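Local coordinates for designed protein (Trypanosoma brucei, PDB 6IEV), which is a designed thioredoxin-fold protein, probably made to examine how side-chain hydrophobicity affects stability at high temperature, at residues P93-E98 with G105-P110. Numbering follows the deposited sequence.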
loop_
_atom_site.group_PDB
_atom_site.type_symbol
_atom_site.label_atom_id
_atom_site.label_comp_id
_atom_site.label_asym_id
_atom_site.label_seq_id
_atom_site.Cartn_x
_atom_site.Cartn_y
_atom_site.Cartn_z
ATOM N N PRO A 93 2.310 -23.285 -7.627
ATOM C CA PRO A 93 3.290 -22.255 -7.277
ATOM C C PRO A 93 3.586 -22.264 -5.790
ATOM O O PRO A 93 2.727 -22.626 -4.991
ATOM C CB PRO A 93 2.603 -20.959 -7.700
ATOM C CG PRO A 93 1.159 -21.257 -7.548
ATOM C CD PRO A 93 0.998 -22.705 -7.952
ATOM N N THR A 94 4.811 -21.900 -5.433
ATOM C CA THR A 94 5.209 -21.731 -4.045
ATOM C C THR A 94 5.933 -20.403 -3.904
ATOM O O THR A 94 6.710 -20.013 -4.780
ATOM C CB THR A 94 6.117 -22.876 -3.555
ATOM O OG1 THR A 94 5.391 -24.102 -3.602
ATOM C CG2 THR A 94 6.575 -22.638 -2.120
ATOM N N PHE A 95 5.670 -19.719 -2.797
ATOM C CA PHE A 95 6.359 -18.502 -2.427
ATOM C C PHE A 95 7.336 -18.787 -1.300
ATOM O O PHE A 95 6.988 -19.459 -0.330
ATOM C CB PHE A 95 5.354 -17.447 -1.979
ATOM C CG PHE A 95 4.411 -17.022 -3.061
ATOM C CD1 PHE A 95 4.753 -15.991 -3.917
ATOM C CD2 PHE A 95 3.187 -17.660 -3.230
ATOM C CE1 PHE A 95 3.894 -15.590 -4.920
ATOM C CE2 PHE A 95 2.314 -17.262 -4.228
ATOM C CZ PHE A 95 2.672 -16.230 -5.080
ATOM N N VAL A 96 8.543 -18.243 -1.410
ATOM C CA VAL A 96 9.550 -18.321 -0.358
ATOM C C VAL A 96 9.935 -16.901 0.040
ATOM O O VAL A 96 10.121 -16.037 -0.826
ATOM C CB VAL A 96 10.791 -19.102 -0.819
ATOM C CG1 VAL A 96 11.883 -19.031 0.243
ATOM C CG2 VAL A 96 10.421 -20.570 -1.143
ATOM N N ILE A 97 10.023 -16.651 1.340
ATOM C CA ILE A 97 10.464 -15.360 1.851
ATOM C C ILE A 97 11.825 -15.543 2.498
ATOM O O ILE A 97 11.978 -16.375 3.398
ATOM C CB ILE A 97 9.451 -14.764 2.837
ATOM C CG1 ILE A 97 8.081 -14.693 2.170
ATOM C CG2 ILE A 97 9.901 -13.375 3.279
ATOM C CD1 ILE A 97 6.982 -14.221 3.095
ATOM N N GLU A 98 12.802 -14.747 2.066
ATOM C CA GLU A 98 14.169 -14.885 2.533
ATOM C C GLU A 98 14.717 -13.542 2.986
ATOM O O GLU A 98 14.298 -12.483 2.510
ATOM C CB GLU A 98 15.072 -15.453 1.441
ATOM C CG GLU A 98 14.791 -16.918 1.120
ATOM C CD GLU A 98 16.053 -17.753 1.035
ATOM O OE1 GLU A 98 16.072 -18.864 1.607
ATOM O OE2 GLU A 98 17.023 -17.294 0.397
ATOM N N GLY A 105 9.881 -17.783 5.722
ATOM C CA GLY A 105 8.508 -18.211 5.538
ATOM C C GLY A 105 8.287 -18.781 4.152
ATOM O O GLY A 105 9.073 -18.555 3.220
ATOM N N GLU A 106 7.174 -19.502 4.029
ATOM C CA GLU A 106 6.810 -20.165 2.790
ATOM C C GLU A 106 5.290 -20.204 2.700
ATOM O O GLU A 106 4.616 -20.491 3.689
ATOM C CB GLU A 106 7.416 -21.576 2.748
ATOM C CG GLU A 106 6.904 -22.474 1.640
ATOM C CD GLU A 106 7.835 -23.659 1.369
ATOM O OE1 GLU A 106 9.006 -23.625 1.809
ATOM O OE2 GLU A 106 7.388 -24.632 0.724
ATOM N N VAL A 107 4.751 -19.948 1.509
ATOM C CA VAL A 107 3.312 -20.003 1.285
ATOM C C VAL A 107 3.053 -20.916 0.103
ATOM O O VAL A 107 3.441 -20.612 -1.035
ATOM C CB VAL A 107 2.699 -18.618 1.040
ATOM C CG1 VAL A 107 1.314 -18.763 0.415
ATOM C CG2 VAL A 107 2.596 -17.888 2.344
ATOM N N LYS A 108 2.377 -22.018 0.370
ATOM C CA LYS A 108 2.142 -23.050 -0.627
ATOM C C LYS A 108 0.783 -22.827 -1.252
ATOM O O LYS A 108 -0.190 -22.538 -0.553
ATOM C CB LYS A 108 2.241 -24.456 -0.036
ATOM C CG LYS A 108 3.664 -24.967 -0.003
ATOM C CD LYS A 108 3.816 -26.142 0.940
ATOM C CE LYS A 108 5.117 -26.886 0.670
ATOM N NZ LYS A 108 5.546 -27.742 1.816
ATOM N N GLY A 109 0.755 -22.857 -2.568
ATOM C CA GLY A 109 -0.460 -22.671 -3.281
ATOM C C GLY A 109 -0.488 -21.290 -3.860
ATOM O O GLY A 109 0.364 -20.451 -3.571
ATOM N N PRO A 110 -1.476 -21.035 -4.705
ATOM C CA PRO A 110 -1.556 -19.758 -5.413
ATOM C C PRO A 110 -2.262 -18.753 -4.525
ATOM O O PRO A 110 -2.913 -17.813 -5.001
ATOM C CB PRO A 110 -2.401 -20.089 -6.647
ATOM C CG PRO A 110 -3.377 -21.150 -6.048
ATOM C CD PRO A 110 -2.693 -21.805 -4.837
#
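F95 and V107 face each other as an antiparallel hydrogen-bonded pair: F95 N donates to V107 O at 3.0 Å in an almost straight bond (175°), and V107 N returns one to F95 O at 2.9 Å. The same F95 O also receives a CA-H...O contact from E106 CA. Two residues on, past the non-hydrogen-bonded pair V96-E106, I97 N reaches G105 O at 2.8 Å, while the reverse bond from G105 N is weak. Beyond the strands the pairing runs on through G109 N, which bonds to P93 O at 3.1 Å. The chain turns at G109 with a positive phi of 104°, a conformation readily taken by glycine. At this end P93 CG packs against P110, 3.8 Å from P110 CA, just after the cis peptide bond that precedes P93.

On the face of F95, V107 and I97, F95 CG sits beside the backbone N and anti to the carbonyl carbon (chi1 -64°), which brings the ring edge to V107 O, with G109 O near the ring plane. I56 and L60 of helix 53-66 and I112 and L115 of helix 112-123 pack around this ring; T118 touches V107 and L122 touches I97. On the other face, T94 CG2 lies across the extended E106 side chain in a van der Waals contact, 3.6 Å from E106 OE2, while T94 OG1 bonds to S91 O. Within 105-110, E106 OE2 and K108 NZ form a long salt bridge. Strand 94-99 is interior, pairing also with 40-46, and 102-108 is the outermost strand within this chain. This is the C-terminal beta hairpin of the thioredoxin fold, entered through a cis-proline and followed by the last long helix.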